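Local coordinates for uncharacterized protein YjgB (Bacillus subtilis, PDB 4YGT), which is of unknown function but is a putative secreted lipoprotein and the first structural representative of the DUF4309 family, at residues A[21-26]-A[31-36]; A[37-42]-A[78-83]; A[120-125]-A[129-134]. All coordinates share one frame; numbering follows the deposited sequence.

Interaction 1 of 3, residues A[21-26]-A[31-36]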
# COMPACT_ATOMS: atom_id res chain seq x y z
N LYS A 21 -10.55 6.02 2.34
CA LYS A 21 -10.96 6.27 3.72
C LYS A 21 -10.48 5.15 4.66
O LYS A 21 -9.92 5.45 5.71
CB LYS A 21 -12.49 6.45 3.85
CG LYS A 21 -13.03 7.78 3.30
CD LYS A 21 -14.51 8.03 3.68
CE LYS A 21 -15.51 7.27 2.84
NZ LYS A 21 -16.88 7.32 3.42
N ASN A 22 -10.68 3.86 4.26
CA ASN A 22 -10.29 2.72 5.09
C ASN A 22 -8.75 2.63 5.21
O ASN A 22 -8.24 2.31 6.29
CB ASN A 22 -10.92 1.42 4.55
CG ASN A 22 -10.86 0.23 5.49
OD1 ASN A 22 -10.78 0.35 6.73
ND2 ASN A 22 -10.95 -0.97 4.91
N LEU A 23 -8.02 2.95 4.13
CA LEU A 23 -6.56 2.93 4.10
C LEU A 23 -5.99 4.01 5.03
O LEU A 23 -5.09 3.70 5.80
CB LEU A 23 -6.03 3.14 2.69
CG LEU A 23 -6.17 2.01 1.70
CD1 LEU A 23 -5.95 2.53 0.28
CD2 LEU A 23 -5.18 0.88 1.99
N TYR A 24 -6.54 5.23 4.97
CA TYR A 24 -6.14 6.37 5.80
C TYR A 24 -6.34 6.04 7.28
O TYR A 24 -5.44 6.30 8.08
CB TYR A 24 -6.92 7.63 5.41
CG TYR A 24 -6.55 8.87 6.21
CD1 TYR A 24 -5.36 9.56 5.96
CD2 TYR A 24 -7.39 9.36 7.21
CE1 TYR A 24 -5.02 10.70 6.68
CE2 TYR A 24 -7.06 10.51 7.93
CZ TYR A 24 -5.87 11.17 7.67
OH TYR A 24 -5.55 12.29 8.39
N ASN A 25 -7.49 5.44 7.62
CA ASN A 25 -7.90 4.99 8.96
C ASN A 25 -6.91 4.00 9.56
O ASN A 25 -6.33 4.33 10.59
CB ASN A 25 -9.31 4.35 8.89
CG ASN A 25 -9.89 3.78 10.19
OD1 ASN A 25 -10.22 4.50 11.14
ND2 ASN A 25 -10.15 2.48 10.21
N THR A 26 -6.66 2.85 8.90
CA THR A 26 -5.81 1.80 9.45
C THR A 26 -4.34 2.20 9.47
O THR A 26 -3.61 1.76 10.37
CB THR A 26 -6.03 0.42 8.78
OG1 THR A 26 -5.40 0.36 7.51
CG2 THR A 26 -7.49 0.06 8.65
N GLU A 31 -0.84 -0.48 9.95
CA GLU A 31 -1.40 -1.65 9.28
C GLU A 31 -2.17 -1.25 8.06
O GLU A 31 -2.62 -0.11 7.95
CB GLU A 31 -2.38 -2.37 10.21
CG GLU A 31 -1.77 -3.10 11.38
CD GLU A 31 -2.79 -3.65 12.35
OE1 GLU A 31 -3.94 -3.94 11.94
OE2 GLU A 31 -2.43 -3.79 13.54
N MSE A 32 -2.44 -2.21 7.20
CA MSE A 32 -3.31 -2.01 6.07
C MSE A 32 -4.56 -2.88 6.29
O MSE A 32 -4.54 -3.74 7.18
CB MSE A 32 -2.58 -2.29 4.77
CG MSE A 32 -1.54 -1.24 4.54
SE MSE A 32 -1.22 -1.12 2.69
CE MSE A 32 -0.93 0.70 2.51
N PRO A 33 -5.71 -2.57 5.65
CA PRO A 33 -6.93 -3.33 5.97
C PRO A 33 -7.07 -4.66 5.24
O PRO A 33 -6.16 -5.11 4.51
CB PRO A 33 -8.06 -2.36 5.58
CG PRO A 33 -7.38 -1.14 4.99
CD PRO A 33 -5.99 -1.51 4.67
N GLN A 34 -8.23 -5.31 5.49
CA GLN A 34 -8.69 -6.55 4.87
C GLN A 34 -7.74 -7.73 5.13
O GLN A 34 -7.59 -8.14 6.28
CB GLN A 34 -8.91 -6.35 3.34
CG GLN A 34 -9.90 -5.23 2.94
CD GLN A 34 -11.30 -5.47 3.42
OE1 GLN A 34 -11.72 -4.99 4.48
NE2 GLN A 34 -12.06 -6.25 2.65
N GLN A 35 -7.12 -8.29 4.08
CA GLN A 35 -6.25 -9.47 4.16
C GLN A 35 -4.99 -9.20 4.99
O GLN A 35 -4.53 -10.09 5.71
CB GLN A 35 -5.87 -9.97 2.75
CG GLN A 35 -7.07 -10.46 1.90
CD GLN A 35 -8.00 -9.38 1.34
OE1 GLN A 35 -7.63 -8.19 1.20
NE2 GLN A 35 -9.23 -9.77 1.00
N ALA A 36 -4.47 -7.95 4.92
CA ALA A 36 -3.26 -7.55 5.63
C ALA A 36 -3.54 -7.20 7.10
O ALA A 36 -2.60 -6.89 7.84
CB ALA A 36 -2.60 -6.37 4.92
O HOH W 1 -3.49 1.52 5.63

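Interaction 2 of 3, residues A[37-42]-A[78-83]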
# COMPACT_ATOMS: atom_id res chain seq x y z
N GLN A 37 -4.79 -7.29 7.53
CA GLN A 37 -5.16 -6.93 8.92
C GLN A 37 -4.29 -7.61 9.99
O GLN A 37 -4.08 -8.82 9.91
CB GLN A 37 -6.61 -7.28 9.18
CG GLN A 37 -7.17 -6.55 10.38
CD GLN A 37 -8.41 -7.20 10.91
OE1 GLN A 37 -9.20 -7.80 10.17
NE2 GLN A 37 -8.61 -7.07 12.19
N GLY A 38 -3.82 -6.81 10.96
CA GLY A 38 -3.05 -7.30 12.10
C GLY A 38 -1.58 -7.52 11.82
O GLY A 38 -0.88 -8.04 12.69
N LEU A 39 -1.11 -7.11 10.63
CA LEU A 39 0.31 -7.17 10.29
C LEU A 39 0.86 -5.76 10.45
O LEU A 39 0.66 -4.91 9.58
CB LEU A 39 0.52 -7.75 8.87
CG LEU A 39 0.09 -9.20 8.67
CD1 LEU A 39 0.06 -9.54 7.19
CD2 LEU A 39 1.00 -10.15 9.42
N THR A 40 1.52 -5.49 11.58
CA THR A 40 1.98 -4.16 11.98
C THR A 40 3.44 -3.85 11.62
O THR A 40 4.35 -4.62 11.95
CB THR A 40 1.76 -3.99 13.50
OG1 THR A 40 0.49 -4.50 13.82
CG2 THR A 40 1.84 -2.51 13.98
N ILE A 41 3.65 -2.66 11.04
CA ILE A 41 4.99 -2.15 10.72
C ILE A 41 5.83 -2.12 12.02
O ILE A 41 5.30 -1.77 13.07
CB ILE A 41 4.88 -0.75 10.04
CG1 ILE A 41 4.54 -0.95 8.55
CG2 ILE A 41 6.19 0.09 10.18
CD1 ILE A 41 3.74 0.02 8.03
N ASN A 42 7.09 -2.61 11.93
CA ASN A 42 8.10 -2.66 13.00
C ASN A 42 7.71 -3.60 14.17
O ASN A 42 8.39 -3.62 15.19
CB ASN A 42 8.38 -1.23 13.53
CG ASN A 42 9.80 -0.94 13.97
OD1 ASN A 42 10.71 -1.78 13.90
ND2 ASN A 42 10.00 0.28 14.44
N TYR A 78 -0.12 -7.55 -2.68
CA TYR A 78 0.65 -6.93 -1.59
C TYR A 78 2.10 -7.20 -1.73
O TYR A 78 2.48 -8.23 -2.28
CB TYR A 78 0.25 -7.40 -0.18
CG TYR A 78 -1.12 -6.99 0.28
CD1 TYR A 78 -1.33 -5.76 0.91
CD2 TYR A 78 -2.20 -7.83 0.12
CE1 TYR A 78 -2.60 -5.39 1.35
CE2 TYR A 78 -3.46 -7.49 0.58
CZ TYR A 78 -3.67 -6.27 1.16
OH TYR A 78 -4.96 -6.03 1.53
N GLY A 79 2.88 -6.33 -1.12
CA GLY A 79 4.32 -6.42 -1.00
C GLY A 79 4.70 -6.10 0.42
O GLY A 79 4.13 -5.21 1.04
N PHE A 80 5.64 -6.86 0.97
CA PHE A 80 6.16 -6.64 2.31
C PHE A 80 7.68 -6.60 2.26
O PHE A 80 8.29 -7.53 1.76
CB PHE A 80 5.70 -7.74 3.27
CG PHE A 80 4.20 -7.80 3.43
CD1 PHE A 80 3.42 -8.55 2.54
CD2 PHE A 80 3.56 -7.12 4.46
CE1 PHE A 80 2.04 -8.61 2.69
CE2 PHE A 80 2.18 -7.18 4.60
CZ PHE A 80 1.43 -7.93 3.71
N SER A 81 8.27 -5.53 2.75
CA SER A 81 9.72 -5.43 2.93
C SER A 81 9.96 -5.51 4.44
O SER A 81 9.05 -5.23 5.23
CB SER A 81 10.28 -4.16 2.30
OG SER A 81 9.91 -3.01 3.04
N TYR A 82 11.16 -5.92 4.86
CA TYR A 82 11.48 -6.11 6.27
C TYR A 82 12.77 -5.41 6.70
O TYR A 82 13.68 -5.21 5.89
CB TYR A 82 11.62 -7.61 6.54
CG TYR A 82 10.50 -8.44 5.95
CD1 TYR A 82 9.23 -8.43 6.52
CD2 TYR A 82 10.70 -9.21 4.80
CE1 TYR A 82 8.17 -9.16 5.96
CE2 TYR A 82 9.65 -9.94 4.23
CZ TYR A 82 8.40 -9.93 4.83
OH TYR A 82 7.36 -10.67 4.30
N HIS A 83 12.89 -5.09 8.01
CA HIS A 83 14.14 -4.57 8.59
C HIS A 83 15.11 -5.75 8.76
O HIS A 83 14.72 -6.90 8.51
CB HIS A 83 13.91 -3.86 9.95
CG HIS A 83 12.96 -2.71 9.95
ND1 HIS A 83 13.31 -1.48 9.44
CD2 HIS A 83 11.73 -2.61 10.51
CE1 HIS A 83 12.27 -0.69 9.65
NE2 HIS A 83 11.30 -1.33 10.30

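Interaction 3 of 3, residues A[120-125]-A[129-134]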
# COMPACT_ATOMS: atom_id res chain seq x y z
N ASN A 120 -0.17 16.18 2.43
CA ASN A 120 0.93 16.74 3.22
C ASN A 120 2.15 17.07 2.35
O ASN A 120 2.72 18.15 2.48
CB ASN A 120 1.33 15.81 4.35
CG ASN A 120 0.27 15.68 5.42
OD1 ASN A 120 -0.55 14.75 5.42
ND2 ASN A 120 0.26 16.62 6.36
N ARG A 121 2.53 16.13 1.46
CA ARG A 121 3.71 16.21 0.58
C ARG A 121 3.46 15.64 -0.78
O ARG A 121 2.75 14.64 -0.90
CB ARG A 121 4.82 15.30 1.17
CG ARG A 121 5.81 15.91 2.11
CD ARG A 121 6.65 14.78 2.67
NE ARG A 121 6.80 14.86 4.12
CZ ARG A 121 5.96 14.31 4.99
NH1 ARG A 121 4.90 13.63 4.56
NH2 ARG A 121 6.16 14.45 6.29
N VAL A 122 4.19 16.15 -1.77
CA VAL A 122 4.21 15.56 -3.09
C VAL A 122 5.70 15.29 -3.36
O VAL A 122 6.50 16.22 -3.28
CB VAL A 122 3.47 16.36 -4.19
CG1 VAL A 122 3.60 15.66 -5.54
CG2 VAL A 122 2.00 16.52 -3.84
N LEU A 123 6.07 14.01 -3.53
CA LEU A 123 7.46 13.58 -3.69
C LEU A 123 7.72 12.84 -5.00
O LEU A 123 6.82 12.22 -5.58
CB LEU A 123 7.89 12.63 -2.54
CG LEU A 123 7.91 13.10 -1.08
CD1 LEU A 123 8.11 11.91 -0.15
CD2 LEU A 123 9.02 14.12 -0.83
N THR A 124 8.98 12.85 -5.41
CA THR A 124 9.47 12.20 -6.63
C THR A 124 9.70 10.71 -6.28
O THR A 124 9.86 10.36 -5.10
CB THR A 124 10.70 12.99 -7.16
OG1 THR A 124 10.97 12.65 -8.52
CG2 THR A 124 11.96 12.84 -6.29
N VAL A 125 9.64 9.82 -7.30
CA VAL A 125 9.87 8.38 -7.09
C VAL A 125 11.19 8.03 -7.83
O VAL A 125 11.28 8.26 -9.05
CB VAL A 125 8.67 7.46 -7.51
CG1 VAL A 125 8.97 5.99 -7.21
CG2 VAL A 125 7.36 7.89 -6.85
N ASP A 129 8.64 7.31 -13.38
CA ASP A 129 7.92 8.54 -13.76
C ASP A 129 6.66 8.74 -12.88
O ASP A 129 5.77 9.52 -13.24
CB ASP A 129 7.52 8.52 -15.25
CG ASP A 129 8.55 9.04 -16.24
OD1 ASP A 129 9.50 9.73 -15.80
OD2 ASP A 129 8.40 8.78 -17.46
N GLU A 130 6.58 8.07 -11.72
CA GLU A 130 5.43 8.19 -10.81
C GLU A 130 5.53 9.39 -9.85
O GLU A 130 6.63 9.88 -9.54
CB GLU A 130 5.27 6.93 -9.99
CG GLU A 130 4.75 5.71 -10.74
CD GLU A 130 5.13 4.41 -10.07
OE1 GLU A 130 6.30 4.30 -9.64
OE2 GLU A 130 4.27 3.52 -9.93
N ILE A 131 4.36 9.84 -9.35
CA ILE A 131 4.33 10.91 -8.36
C ILE A 131 3.60 10.37 -7.11
O ILE A 131 2.57 9.69 -7.18
CB ILE A 131 3.82 12.28 -8.88
CG1 ILE A 131 4.47 13.43 -8.08
CG2 ILE A 131 2.30 12.40 -8.98
CD1 ILE A 131 5.97 13.77 -8.51
N ASP A 132 4.22 10.61 -5.98
CA ASP A 132 3.77 10.13 -4.69
C ASP A 132 3.09 11.23 -3.87
O ASP A 132 3.74 12.19 -3.45
CB ASP A 132 5.03 9.59 -3.98
CG ASP A 132 4.91 9.07 -2.58
OD1 ASP A 132 3.77 8.89 -2.11
OD2 ASP A 132 5.96 8.84 -1.95
N TYR A 133 1.77 11.07 -3.62
CA TYR A 133 0.97 11.94 -2.76
C TYR A 133 1.04 11.38 -1.32
O TYR A 133 0.50 10.30 -1.06
CB TYR A 133 -0.48 12.00 -3.26
CG TYR A 133 -0.63 12.74 -4.56
CD1 TYR A 133 -0.45 12.09 -5.78
CD2 TYR A 133 -0.99 14.09 -4.59
CE1 TYR A 133 -0.62 12.76 -6.99
CE2 TYR A 133 -1.15 14.77 -5.79
CZ TYR A 133 -0.96 14.10 -6.99
OH TYR A 133 -1.13 14.74 -8.20
N VAL A 134 1.76 12.06 -0.40
CA VAL A 134 1.96 11.56 0.96
C VAL A 134 0.99 12.20 1.95
O VAL A 134 0.89 13.42 2.03
CB VAL A 134 3.42 11.75 1.45
CG1 VAL A 134 3.66 11.05 2.78
CG2 VAL A 134 4.42 11.26 0.41
O HOH W 2 9.26 9.82 -10.06

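Interaction 1 of 3, residues A[21-26]-A[31-36]
T26 and P33 meet at the centre of this contact, where the C-terminal part of helix 14-27 packs on the chain that follows it. The T26 hydroxyl donates a hydrogen bond to the backbone O of E31, with OG1 to O at 2.9 Å. It reaches that oxygen from above the carbonyl plane, 45° out of it. With chi1 at 77°, OG1 sits between the backbone N and the carbonyl carbon of T26, which turns it to the loop. The same OG1 lies 3.5 Å from P33 CD, while the methyl CG2 lies 3.9 Å from P33 CG. On the helix turn before, the N22 amide slides along the proline ring, its ND2 3.3 Å from P33 CB. L23 crosses the ring at about a right angle and brings CD2 to 3.7 Å from P33 CD. One water donates to both L23 O and E31 O. An alanine here lacks OG1 and CG2; E31 O would probably lose one of its two hydrogen bonds, and the packing on P33 CG would thin. Further out, the E31 carboxylate bonds G38 N and T40 OG1, which ties E31 to the loop there. The selenomethionine M32 turns its CB away from the helix, and its side chain touches I91, Y93, L142, V155 and L157 of the sheet. E31 O, gripped by T26 OG1 and the water, thus ties the loop to the end of helix 14-27.

Interaction 2 of 3, residues A[37-42]-A[78-83]
L39 and F80 make the apolar part of this contact. L39 CD1 stands 4.1 Å from F80 CZ and equally close to CE2, so one methyl lies obliquely against the CZ-CE2 bond. The two side chains cross at about a right angle. In L39, CG lies anti to the carbonyl carbon (chi1 -65°); CB points toward the strand and CD1 reaches F80. Both residues are buried. At the other end two polar side chains, N42 and H83, touch at the surface without a hydrogen bond. N42 OD1 comes within 3.6 Å of H83 CD2 and 3.7 Å of NE2. The amide and imidazole planes are 51° apart, so the groups do not stack. No hydrogen bond joins the two segments. The segments run in broadly the same direction, with their touching parts 25° apart, but the backbones stay well separated. The nearest CA atoms, those of N42 and H83, are 7.7 Å apart. Side chains alone bridge the gap, and the buried surface is small, 148 Å².

The loop also has other partners. I41 pairs with G30 and N42 with I88 through backbone hydrogen bonds, and S44 OG bonds T40 N. L39 and F80 both touch F53 of helix 46-53, and F80 also touches V49. L39 reaches I88 and F80 reaches I91 on strand 88-95. Loop 37-42 thus lies over strands 77-82 and 88-95, beside helix 46-53, which packs on F80.

Interaction 3 of 3, residues A[120-125]-A[129-134]
R121 and V134 form a hydrogen-bonded antiparallel pair in a beta hairpin, as do L123 and D132, and the strand axes approach to 4.8 Å at 152°. V134 N to R121 O is 2.8 Å, and L123 N to D132 O is 3.0 Å. N120 and R121 both face V134 in a classic beta bulge, where the N120 N bond to V134 O is weak.

On one face, V122 lies alongside Y133, pointing the same way, with V122 CG2 3.9 Å from Y133 CD2. V122 CG1 presses tightly on I131 CG1 at 3.5 Å. Both carbons lie anti to their own backbone N (chi1 178° and -151°), which turns them against each other. On the other face, L123 CD1 meets V134 CG2 at 3.8 Å. R121 crosses V134 obliquely, its NH1 3.4 Å from V134 CG1, while D136 takes its charge in a salt bridge. D132 OD2 bonds H143. Near the turn, V125 CG2 packs on E130 O at 3.4 Å, and a water links V125 N to E130 O.

Strand 121-124 is outermost in the sheet. Strand 131-137 pairs on its other side with strand 140-146, through Y133 with F144 and I131 with I146. Y133 also touches P109 and L112 of helix 109-116.

Overall arrangement
Interactions 1 and 2 follow directly along the chain and touch. E31 takes part in both regions, and P33 O is 3.3 Å from Y78 OH. Their centres are about 12 Å apart. Interaction 1 joins helix 14-27 to the loop before helix 46-53, and interaction 2 joins that loop to strand 77-82. Interaction 3 stands apart, with its centre about 20 Å from that of interaction 1 and about 21 Å from that of interaction 2. It nevertheless belongs to the same seven-stranded antiparallel sheet as strand 77-82. Strand 121-124 borders that sheet on one side, and strand 77-82 is next to last on the other. No active site is known to relate them to.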